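Local coordinates for glcnac-alpha-1,4-gal-releasing endo-beta-galactosidase (Clostridium perfringens, PDB 1UPS), which probably hydrolyses internal beta-galactosidic linkages in glycans to release GlcNAc-alpha-1,4-Gal, and carries a bound calcium ion, at residues 54-59 with 110-115; 101-106 with 156-161; 146-151 with 246-251. One frame throughout, in Å; residues are numbered along the deposited sequence.

Contact 1 of 3, residues 54-59 with 110-115; sequences PHWCKD and SGTTDN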
loop_
_atom_site.group_PDB
_atom_site.type_symbol
_atom_site.label_atom_id
_atom_site.label_comp_id
_atom_site.label_asym_id
_atom_site.label_seq_id
_atom_site.Cartn_x
_atom_site.Cartn_y
_atom_site.Cartn_z
ATOM N N PRO A 54 -2.624 22.504 -10.273
ATOM C CA PRO A 54 -2.548 23.915 -10.699
ATOM C C PRO A 54 -3.652 24.824 -10.139
ATOM O O PRO A 54 -3.462 26.045 -10.113
ATOM C CB PRO A 54 -2.602 23.829 -12.225
ATOM C CG PRO A 54 -3.311 22.516 -12.519
ATOM C CD PRO A 54 -2.836 21.590 -11.413
ATOM N N HIS A 55 -4.755 24.249 -9.667
ATOM C CA HIS A 55 -5.832 25.037 -9.045
ATOM C C HIS A 55 -5.422 25.751 -7.750
ATOM O O HIS A 55 -6.111 26.695 -7.322
ATOM C CB HIS A 55 -7.051 24.156 -8.778
ATOM C CG HIS A 55 -6.732 22.903 -8.026
ATOM N ND1 HIS A 55 -6.113 21.824 -8.615
ATOM C CD2 HIS A 55 -6.924 22.568 -6.729
ATOM C CE1 HIS A 55 -5.954 20.865 -7.720
ATOM N NE2 HIS A 55 -6.438 21.288 -6.566
ATOM N N TRP A 56 -4.320 25.328 -7.117
ATOM C CA TRP A 56 -3.872 26.001 -5.882
ATOM C C TRP A 56 -3.059 27.271 -6.144
ATOM O O TRP A 56 -2.855 28.061 -5.237
ATOM C CB TRP A 56 -3.082 25.075 -4.945
ATOM C CG TRP A 56 -3.870 23.882 -4.467
ATOM C CD1 TRP A 56 -3.463 22.572 -4.479
ATOM C CD2 TRP A 56 -5.196 23.888 -3.918
ATOM N NE1 TRP A 56 -4.456 21.767 -3.974
ATOM C CE2 TRP A 56 -5.533 22.544 -3.621
ATOM C CE3 TRP A 56 -6.145 24.900 -3.649
ATOM C CZ2 TRP A 56 -6.780 22.175 -3.093
ATOM C CZ3 TRP A 56 -7.384 24.543 -3.100
ATOM C CH2 TRP A 56 -7.695 23.175 -2.837
ATOM N N CYS A 57 -2.620 27.480 -7.380
ATOM C CA CYS A 57 -1.604 28.491 -7.653
ATOM C C CYS A 57 -2.179 29.638 -8.479
ATOM O O CYS A 57 -2.804 29.405 -9.516
ATOM C CB CYS A 57 -0.432 27.832 -8.377
ATOM S SG CYS A 57 -0.024 26.188 -7.715
ATOM N N LYS A 58 -1.978 30.873 -8.021
ATOM C CA LYS A 58 -2.567 32.031 -8.703
ATOM C C LYS A 58 -2.142 32.020 -10.174
ATOM O O LYS A 58 -3.004 32.069 -11.077
ATOM C CB LYS A 58 -2.182 33.348 -8.013
ATOM N N ASP A 59 -0.839 31.913 -10.406
ATOM C CA ASP A 59 -0.313 31.595 -11.735
ATOM C C ASP A 59 0.140 30.135 -11.837
ATOM O O ASP A 59 1.209 29.746 -11.326
ATOM C CB ASP A 59 0.814 32.538 -12.185
ATOM C CG ASP A 59 1.607 31.974 -13.382
ATOM O OD1 ASP A 59 2.871 31.931 -13.295
ATOM O OD2 ASP A 59 1.053 31.523 -14.427
ATOM N N SER A 110 -3.034 22.157 2.226
ATOM C CA SER A 110 -2.791 23.377 3.016
ATOM C C SER A 110 -4.047 23.921 3.714
ATOM O O SER A 110 -3.955 24.842 4.536
ATOM C CB SER A 110 -2.161 24.454 2.142
ATOM O OG SER A 110 -3.125 25.037 1.272
ATOM N N GLY A 111 -5.210 23.345 3.401
ATOM C CA GLY A 111 -6.484 23.839 3.928
ATOM C C GLY A 111 -6.800 25.283 3.548
ATOM O O GLY A 111 -7.456 26.002 4.311
ATOM N N THR A 112 -6.347 25.712 2.377
ATOM C CA THR A 112 -6.643 27.058 1.883
ATOM C C THR A 112 -8.088 27.213 1.361
ATOM O O THR A 112 -8.715 26.236 0.935
ATOM C CB THR A 112 -5.637 27.472 0.799
ATOM O OG1 THR A 112 -5.901 28.829 0.402
ATOM C CG2 THR A 112 -5.855 26.665 -0.504
ATOM N N THR A 113 -8.617 28.442 1.396
ATOM C CA THR A 113 -9.903 28.703 0.742
ATOM C C THR A 113 -9.693 29.275 -0.653
ATOM O O THR A 113 -10.658 29.577 -1.361
ATOM C CB THR A 113 -10.795 29.656 1.575
ATOM O OG1 THR A 113 -10.033 30.809 1.972
ATOM C CG2 THR A 113 -11.194 29.005 2.890
ATOM N N ASP A 114 -8.431 29.437 -1.034
ATOM C CA ASP A 114 -8.056 30.045 -2.310
ATOM C C ASP A 114 -7.931 29.024 -3.459
ATOM O O ASP A 114 -6.826 28.734 -3.928
ATOM C CB ASP A 114 -6.722 30.785 -2.163
ATOM C CG ASP A 114 -6.862 32.174 -1.554
ATOM O OD1 ASP A 114 -7.991 32.632 -1.231
ATOM O OD2 ASP A 114 -5.856 32.894 -1.359
ATOM N N ASN A 115 -9.058 28.492 -3.926
ATOM C CA ASN A 115 -9.071 27.652 -5.130
ATOM C C ASN A 115 -9.185 28.505 -6.393
ATOM O O ASN A 115 -9.900 29.524 -6.395
ATOM C CB ASN A 115 -10.254 26.681 -5.069
ATOM C CG ASN A 115 -10.337 25.789 -6.286
ATOM O OD1 ASN A 115 -9.531 24.876 -6.442
ATOM N ND2 ASN A 115 -11.315 26.052 -7.161
#
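W56 and N115 bring the two backbones closest, with their CA atoms 5.5 Å apart. The chain at 54-56 makes a short 3-10 turn, while 110-115 has no regular structure and turns from T112 to D114. There T112 OG1 accepts from D114 N at 3.0 Å, with a fairly straight N-H...O angle of 162°. This ST turn also sets up the side-chain contact: T112 holds OG1 anti to its own N (chi1 -176°), which leaves CG2 as the branch that meets the indole, 3.6 Å from W56 CE3. The methyl approaches obliquely as the two side chains run past each other in opposite directions. At the rim of the same six-membered ring, in its plane, lies the carbonyl O of D114, 3.9 Å from W56 CE3. That oxygen is buried here and has no hydrogen-bonding partner in the model. One face of the indole is covered from within its own segment, with H55 CD2 sitting over the ring centre, 3.4 Å above the plane.

The amide of N115 stands nearly upright to the indole, their planes 81° apart. Its oxygen OD1 lies against the edge of the imidazole, near the ring plane and 3.5 Å from H55 CD2, and also comes within 4.0 Å of W56 CZ3. The same OD1 accepts a hydrogen bond from W105 N, and H55 NE2 bonds to I106 O, so H55 NE2 and N115 OD1 are both held by backbone atoms of segment 101-106. H89 of the helix 87-90 packs against W56 and T112, and C57 next door forms a disulfide with C86. The ST-turn loop thus packs its T112 methyl and N115 amide on the H55/W56 pair, joining two loops of the GH16 beta-sandwich well away from its calcium site.

Contact 2 of 3, residues 101-106 with 156-161; sequences FDKSWI and DTNDWF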
loop_
_atom_site.group_PDB
_atom_site.type_symbol
_atom_site.label_atom_id
_atom_site.label_comp_id
_atom_site.label_asym_id
_atom_site.label_seq_id
_atom_site.Cartn_x
_atom_site.Cartn_y
_atom_site.Cartn_z
ATOM N N PHE A 101 -5.738 13.799 -14.119
ATOM C CA PHE A 101 -6.970 14.590 -13.960
ATOM C C PHE A 101 -6.583 16.064 -13.805
ATOM O O PHE A 101 -5.400 16.404 -13.617
ATOM C CB PHE A 101 -7.733 14.144 -12.697
ATOM C CG PHE A 101 -6.950 14.382 -11.435
ATOM C CD1 PHE A 101 -6.002 13.451 -11.010
ATOM C CD2 PHE A 101 -7.094 15.582 -10.730
ATOM C CE1 PHE A 101 -5.214 13.704 -9.870
ATOM C CE2 PHE A 101 -6.322 15.843 -9.584
ATOM C CZ PHE A 101 -5.378 14.894 -9.157
ATOM N N ASP A 102 -7.588 16.929 -13.870
ATOM C CA ASP A 102 -7.419 18.353 -13.592
ATOM C C ASP A 102 -8.779 18.788 -13.082
ATOM O O ASP A 102 -9.752 18.771 -13.833
ATOM C CB ASP A 102 -7.031 19.076 -14.884
ATOM C CG ASP A 102 -6.728 20.551 -14.689
ATOM O OD1 ASP A 102 -6.404 21.213 -15.717
ATOM O OD2 ASP A 102 -6.777 21.135 -13.588
ATOM N N LYS A 103 -8.862 19.149 -11.807
ATOM C CA LYS A 103 -10.166 19.359 -11.191
ATOM C C LYS A 103 -10.036 20.307 -10.004
ATOM O O LYS A 103 -9.088 20.191 -9.223
ATOM C CB LYS A 103 -10.783 18.008 -10.755
ATOM C CG LYS A 103 -12.257 18.100 -10.294
ATOM C CD LYS A 103 -12.858 16.698 -10.140
ATOM C CE LYS A 103 -14.356 16.709 -9.784
ATOM N NZ LYS A 103 -14.581 16.896 -8.326
ATOM N N SER A 104 -10.994 21.228 -9.872
ATOM C CA SER A 104 -11.000 22.191 -8.766
ATOM C C SER A 104 -10.981 21.493 -7.400
ATOM O O SER A 104 -11.562 20.417 -7.239
ATOM C CB SER A 104 -12.248 23.086 -8.831
ATOM O OG SER A 104 -12.167 24.018 -9.895
ATOM N N TRP A 105 -10.327 22.134 -6.427
ATOM C CA TRP A 105 -10.381 21.769 -5.007
ATOM C C TRP A 105 -9.664 20.465 -4.612
ATOM O O TRP A 105 -9.617 20.136 -3.427
ATOM C CB TRP A 105 -11.840 21.720 -4.502
ATOM C CG TRP A 105 -12.502 23.065 -4.399
ATOM C CD1 TRP A 105 -13.508 23.555 -5.181
ATOM C CD2 TRP A 105 -12.216 24.071 -3.429
ATOM N NE1 TRP A 105 -13.861 24.816 -4.761
ATOM C CE2 TRP A 105 -13.082 25.161 -3.685
ATOM C CE3 TRP A 105 -11.308 24.169 -2.367
ATOM C CZ2 TRP A 105 -13.066 26.337 -2.917
ATOM C CZ3 TRP A 105 -11.290 25.345 -1.598
ATOM C CH2 TRP A 105 -12.167 26.408 -1.885
ATOM N N ILE A 106 -9.075 19.756 -5.572
ATOM C CA ILE A 106 -8.501 18.439 -5.252
ATOM C C ILE A 106 -7.275 18.507 -4.323
ATOM O O ILE A 106 -6.311 19.231 -4.605
ATOM C CB ILE A 106 -8.156 17.634 -6.526
ATOM C CG1 ILE A 106 -9.428 17.374 -7.357
ATOM C CG2 ILE A 106 -7.499 16.297 -6.113
ATOM C CD1 ILE A 106 -10.572 16.623 -6.581
ATOM N N ASP A 156 -18.450 13.754 -4.704
ATOM C CA ASP A 156 -19.669 13.988 -3.918
ATOM C C ASP A 156 -20.117 15.461 -3.949
ATOM O O ASP A 156 -21.255 15.765 -4.321
ATOM C CB ASP A 156 -19.561 13.434 -2.471
ATOM C CG ASP A 156 -18.317 13.919 -1.724
ATOM O OD1 ASP A 156 -18.262 13.722 -0.483
ATOM O OD2 ASP A 156 -17.347 14.482 -2.282
ATOM N N THR A 157 -19.204 16.377 -3.610
ATOM C CA THR A 157 -19.532 17.815 -3.555
ATOM C C THR A 157 -18.802 18.675 -4.582
ATOM O O THR A 157 -19.144 19.855 -4.764
ATOM C CB THR A 157 -19.144 18.391 -2.201
ATOM O OG1 THR A 157 -17.747 18.156 -1.992
ATOM C CG2 THR A 157 -19.821 17.639 -1.092
ATOM N N ASN A 158 -17.738 18.130 -5.165
ATOM C CA ASN A 158 -16.856 18.891 -6.048
ATOM C C ASN A 158 -16.242 20.108 -5.364
ATOM O O ASN A 158 -15.898 21.086 -6.010
ATOM C CB ASN A 158 -17.565 19.271 -7.355
ATOM C CG ASN A 158 -18.180 18.066 -8.033
ATOM O OD1 ASN A 158 -17.468 17.084 -8.330
ATOM N ND2 ASN A 158 -19.522 18.111 -8.267
ATOM N N ASP A 159 -16.133 20.038 -4.048
ATOM C CA ASP A 159 -15.315 20.996 -3.315
ATOM C C ASP A 159 -14.419 20.226 -2.352
ATOM O O ASP A 159 -14.380 18.990 -2.433
ATOM C CB ASP A 159 -16.183 22.080 -2.669
ATOM C CG ASP A 159 -16.970 21.605 -1.457
ATOM O OD1 ASP A 159 -16.737 20.503 -0.894
ATOM O OD2 ASP A 159 -17.877 22.330 -0.983
ATOM N N TRP A 160 -13.695 20.924 -1.468
ATOM C CA TRP A 160 -12.878 20.243 -0.446
ATOM C C TRP A 160 -13.583 20.176 0.905
ATOM O O TRP A 160 -13.734 19.105 1.493
ATOM C CB TRP A 160 -11.508 20.942 -0.274
ATOM C CG TRP A 160 -10.705 20.395 0.890
ATOM C CD1 TRP A 160 -10.586 20.940 2.150
ATOM C CD2 TRP A 160 -9.926 19.192 0.904
ATOM N NE1 TRP A 160 -9.791 20.146 2.945
ATOM C CE2 TRP A 160 -9.357 19.072 2.198
ATOM C CE3 TRP A 160 -9.651 18.195 -0.054
ATOM C CZ2 TRP A 160 -8.522 18.008 2.558
ATOM C CZ3 TRP A 160 -8.808 17.130 0.303
ATOM C CH2 TRP A 160 -8.261 17.042 1.601
ATOM N N PHE A 161 -14.027 21.327 1.410
ATOM C CA PHE A 161 -14.463 21.384 2.801
ATOM C C PHE A 161 -15.711 20.555 3.127
ATOM O O PHE A 161 -15.873 20.080 4.272
ATOM C CB PHE A 161 -14.583 22.845 3.252
ATOM C CG PHE A 161 -13.252 23.525 3.359
ATOM C CD1 PHE A 161 -12.847 24.442 2.397
ATOM C CD2 PHE A 161 -12.378 23.196 4.388
ATOM C CE1 PHE A 161 -11.594 25.068 2.488
ATOM C CE2 PHE A 161 -11.124 23.816 4.490
ATOM C CZ PHE A 161 -10.736 24.735 3.527
HETATM O O HOH W 1 -14.043 19.786 -7.960
#
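K103 and N158 make the direct polar link. The ammonium NZ of K103 donates a hydrogen bond of 2.9 Å to N158 OD1, in the carbonyl plane and on a lone pair, with a C=O...N angle of 128°. The lysine chain runs extended until its last torsion, where a bend (chi4 -83°) swings NZ onto the amide. M153 O also accepts from NZ, and D155 OD1 makes a long, weak ion pair with it.

Water extends this polar patch. Water 1 accepts from K103 NZ at 3.0 Å and donates to S104 O at 2.7 Å and to N158 O, so it bridges the two backbones.

Apolar and pi contacts gather round W105, the third residue of a type II turn from K103 to I106. D159 CB makes a CH-pi contact over one face of the indole, 4.1 Å from the centroid of the five-membered ring of W105. Further along the ring, W105 CE3 meets W160 CB at 3.9 Å, while W105 CZ3 touches F161 CE1, the two side chains crossing at about a right angle. Q154 NE2 donates to both W105 O and D159 O, so one amide nitrogen joins the two backbones.

Chemically, NZ donates to N158 OD1, M153 O and a water, so its charge is probably met mainly by neutral oxygens, with D155 contributing only a long, weak ion pair.

Contact 3 of 3, residues 146-151 with 246-251; sequences QAWWMV and MGTILN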
loop_
_atom_site.group_PDB
_atom_site.type_symbol
_atom_site.label_atom_id
_atom_site.label_comp_id
_atom_site.label_asym_id
_atom_site.label_seq_id
_atom_site.Cartn_x
_atom_site.Cartn_y
_atom_site.Cartn_z
ATOM N N GLN A 146 10.556 10.590 -4.598
ATOM C CA GLN A 146 9.651 10.469 -5.736
ATOM C C GLN A 146 8.354 9.881 -5.208
ATOM O O GLN A 146 8.334 9.309 -4.115
ATOM C CB GLN A 146 10.252 9.570 -6.829
ATOM C CG GLN A 146 10.736 8.196 -6.325
ATOM C CD GLN A 146 12.263 8.142 -6.224
ATOM O OE1 GLN A 146 12.953 8.377 -7.218
ATOM N NE2 GLN A 146 12.784 7.875 -5.028
ATOM N N ALA A 147 7.271 10.018 -5.971
ATOM C CA ALA A 147 5.979 9.538 -5.490
ATOM C C ALA A 147 5.049 9.074 -6.605
ATOM O O ALA A 147 4.954 9.713 -7.665
ATOM C CB ALA A 147 5.294 10.615 -4.635
ATOM N N TRP A 148 4.389 7.943 -6.345
ATOM C CA TRP A 148 3.276 7.475 -7.154
ATOM C C TRP A 148 2.138 7.416 -6.161
ATOM O O TRP A 148 2.212 6.680 -5.160
ATOM C CB TRP A 148 3.564 6.082 -7.692
ATOM C CG TRP A 148 2.387 5.410 -8.373
ATOM C CD1 TRP A 148 1.321 6.003 -9.013
ATOM C CD2 TRP A 148 2.194 3.999 -8.500
ATOM N NE1 TRP A 148 0.461 5.029 -9.491
ATOM C CE2 TRP A 148 0.991 3.795 -9.216
ATOM C CE3 TRP A 148 2.916 2.884 -8.071
ATOM C CZ2 TRP A 148 0.485 2.511 -9.493
ATOM C CZ3 TRP A 148 2.422 1.605 -8.354
ATOM C CH2 TRP A 148 1.212 1.433 -9.050
ATOM N N TRP A 149 1.115 8.237 -6.378
ATOM C CA TRP A 149 0.044 8.319 -5.390
ATOM C C TRP A 149 -1.311 8.594 -6.027
ATOM O O TRP A 149 -1.399 8.996 -7.189
ATOM C CB TRP A 149 0.351 9.379 -4.301
ATOM C CG TRP A 149 0.840 10.752 -4.759
ATOM C CD1 TRP A 149 1.953 11.045 -5.523
ATOM C CD2 TRP A 149 0.282 12.023 -4.365
ATOM N NE1 TRP A 149 2.089 12.414 -5.645
ATOM C CE2 TRP A 149 1.085 13.035 -4.937
ATOM C CE3 TRP A 149 -0.836 12.399 -3.588
ATOM C CZ2 TRP A 149 0.810 14.414 -4.775
ATOM C CZ3 TRP A 149 -1.106 13.782 -3.419
ATOM C CH2 TRP A 149 -0.278 14.762 -4.017
ATOM N N MET A 150 -2.368 8.364 -5.251
ATOM C CA MET A 150 -3.728 8.514 -5.746
ATOM C C MET A 150 -4.513 9.316 -4.730
ATOM O O MET A 150 -4.246 9.229 -3.539
ATOM C CB MET A 150 -4.377 7.140 -5.972
ATOM C CG MET A 150 -3.589 6.301 -7.019
ATOM S SD MET A 150 -4.320 4.660 -7.303
ATOM C CE MET A 150 -5.823 5.189 -8.130
ATOM N N VAL A 151 -5.446 10.125 -5.235
ATOM C CA VAL A 151 -6.281 10.966 -4.390
ATOM C C VAL A 151 -7.731 10.838 -4.827
ATOM O O VAL A 151 -8.012 10.659 -6.012
ATOM C CB VAL A 151 -5.837 12.463 -4.434
ATOM C CG1 VAL A 151 -4.455 12.634 -3.786
ATOM C CG2 VAL A 151 -5.828 13.031 -5.882
ATOM N N MET A 246 -10.621 7.579 -7.822
ATOM C CA MET A 246 -9.390 8.285 -7.465
ATOM C C MET A 246 -8.602 8.587 -8.723
ATOM O O MET A 246 -8.666 7.827 -9.710
ATOM C CB MET A 246 -8.540 7.428 -6.515
ATOM C CG MET A 246 -9.214 7.185 -5.155
ATOM S SD MET A 246 -8.217 6.114 -4.078
ATOM C CE MET A 246 -7.201 7.391 -3.220
ATOM N N GLY A 247 -7.856 9.695 -8.678
ATOM C CA GLY A 247 -6.971 10.092 -9.760
ATOM C C GLY A 247 -5.540 9.795 -9.369
ATOM O O GLY A 247 -5.272 9.546 -8.196
ATOM N N THR A 248 -4.633 9.834 -10.349
ATOM C CA THR A 248 -3.240 9.425 -10.147
ATOM C C THR A 248 -2.285 10.585 -10.346
ATOM O O THR A 248 -2.447 11.367 -11.282
ATOM C CB THR A 248 -2.889 8.293 -11.166
ATOM O OG1 THR A 248 -3.681 7.133 -10.854
ATOM C CG2 THR A 248 -1.416 7.817 -10.997
ATOM N N ILE A 249 -1.275 10.658 -9.480
ATOM C CA ILE A 249 -0.181 11.624 -9.641
ATOM C C ILE A 249 1.134 10.861 -9.649
ATOM O O ILE A 249 1.336 9.960 -8.828
ATOM C CB ILE A 249 -0.182 12.655 -8.461
ATOM C CG1 ILE A 249 -1.563 13.351 -8.358
ATOM C CG2 ILE A 249 1.022 13.636 -8.603
ATOM C CD1 ILE A 249 -1.690 14.340 -7.184
ATOM N N LEU A 250 2.024 11.219 -10.580
ATOM C CA LEU A 250 3.376 10.687 -10.594
ATOM C C LEU A 250 4.308 11.894 -10.566
ATOM O O LEU A 250 4.247 12.746 -11.451
ATOM C CB LEU A 250 3.626 9.859 -11.875
ATOM C CG LEU A 250 3.030 8.459 -11.878
ATOM C CD1 LEU A 250 2.900 7.926 -13.352
ATOM C CD2 LEU A 250 3.863 7.522 -11.027
ATOM N N ASN A 251 5.156 11.977 -9.546
ATOM C CA ASN A 251 5.979 13.173 -9.380
ATOM C C ASN A 251 7.263 12.949 -8.589
ATOM O O ASN A 251 7.520 11.850 -8.069
ATOM C CB ASN A 251 5.132 14.406 -8.913
ATOM C CG ASN A 251 4.600 14.305 -7.486
ATOM O OD1 ASN A 251 4.475 13.226 -6.919
ATOM N ND2 ASN A 251 4.255 15.473 -6.904
HETATM O O HOH W 2 -2.396 4.773 -10.055
#
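W149 and I249 form the middle pair of two neighbouring antiparallel strands in a six-stranded sheet of the GH16 jelly-roll sandwich. The axes of 146-151 and 246-251 pass 4.5 Å apart, their directions differing by 153°. Three hydrogen-bonded pairs, A147 with N251, W149 with I249 and V151 with G247, supply six backbone bonds; W148 with L250 and M150 with T248 are the non-hydrogen-bonded pairs between them.

On the face that carries W149, I249 CD1 reaches over the six-membered ring, a CH-pi contact 3.6 Å from the centroid of the W149 ring. The W149 side chain is turned toward strand 246-251 (chi1 47°, CG between N and the carbonyl carbon), which brings a face of the indole onto I249 CD1 and aims NE1 at N251. The face bearing W148 packs differently: L250 lies alongside the tryptophan, its CD2 3.6 Å from W148 CD1, and T248 CG2 meets the indole edge in plane. Water 2 accepts from W148 NE1 and donates to T248 OG1. Near the strand end M150 and M246 cross at about a right angle, with M150 CE 3.9 Å from M246 CB.

In the next shell, T248 and L250 press on M274 and W269 of strand 267-279, so this face looks into the sandwich, toward the opposing sheet. On the other face, H107 meets W149 edge-to-face, and E168 and D170 of strand 168-170 touch the indole, consistent with the concave side where GH16 enzymes generally bind glycans. N251 is steadied by Y253 OH, which bonds its ND2. Its other amide atom, N251 OD1, takes W149 NE1 at 2.8 Å, lying in the indole plane while the donor stands 41° out of the amide carbonyl plane.

From the N terminus, 54-59 waits until 110-115 returns to close contact 1. By then 101-106 has already passed, so contact 2, closed by 156-161, crosses contact 1. Contact 3 opens at 146-151, before contact 2 is complete, and closes at 246-251; it therefore crosses contact 2 but follows contact 1 in series. The segment 101-106 is the physical go-between: its backbone meets contact 1, while F101 and I106 pack on V151, and F101 also on G247, of contact 3. Contacts 1 and 3 themselves do not touch, with nearest atoms about 8 Å apart. Together the three connect peripheral loops to a strand pair inside the beta-sandwich.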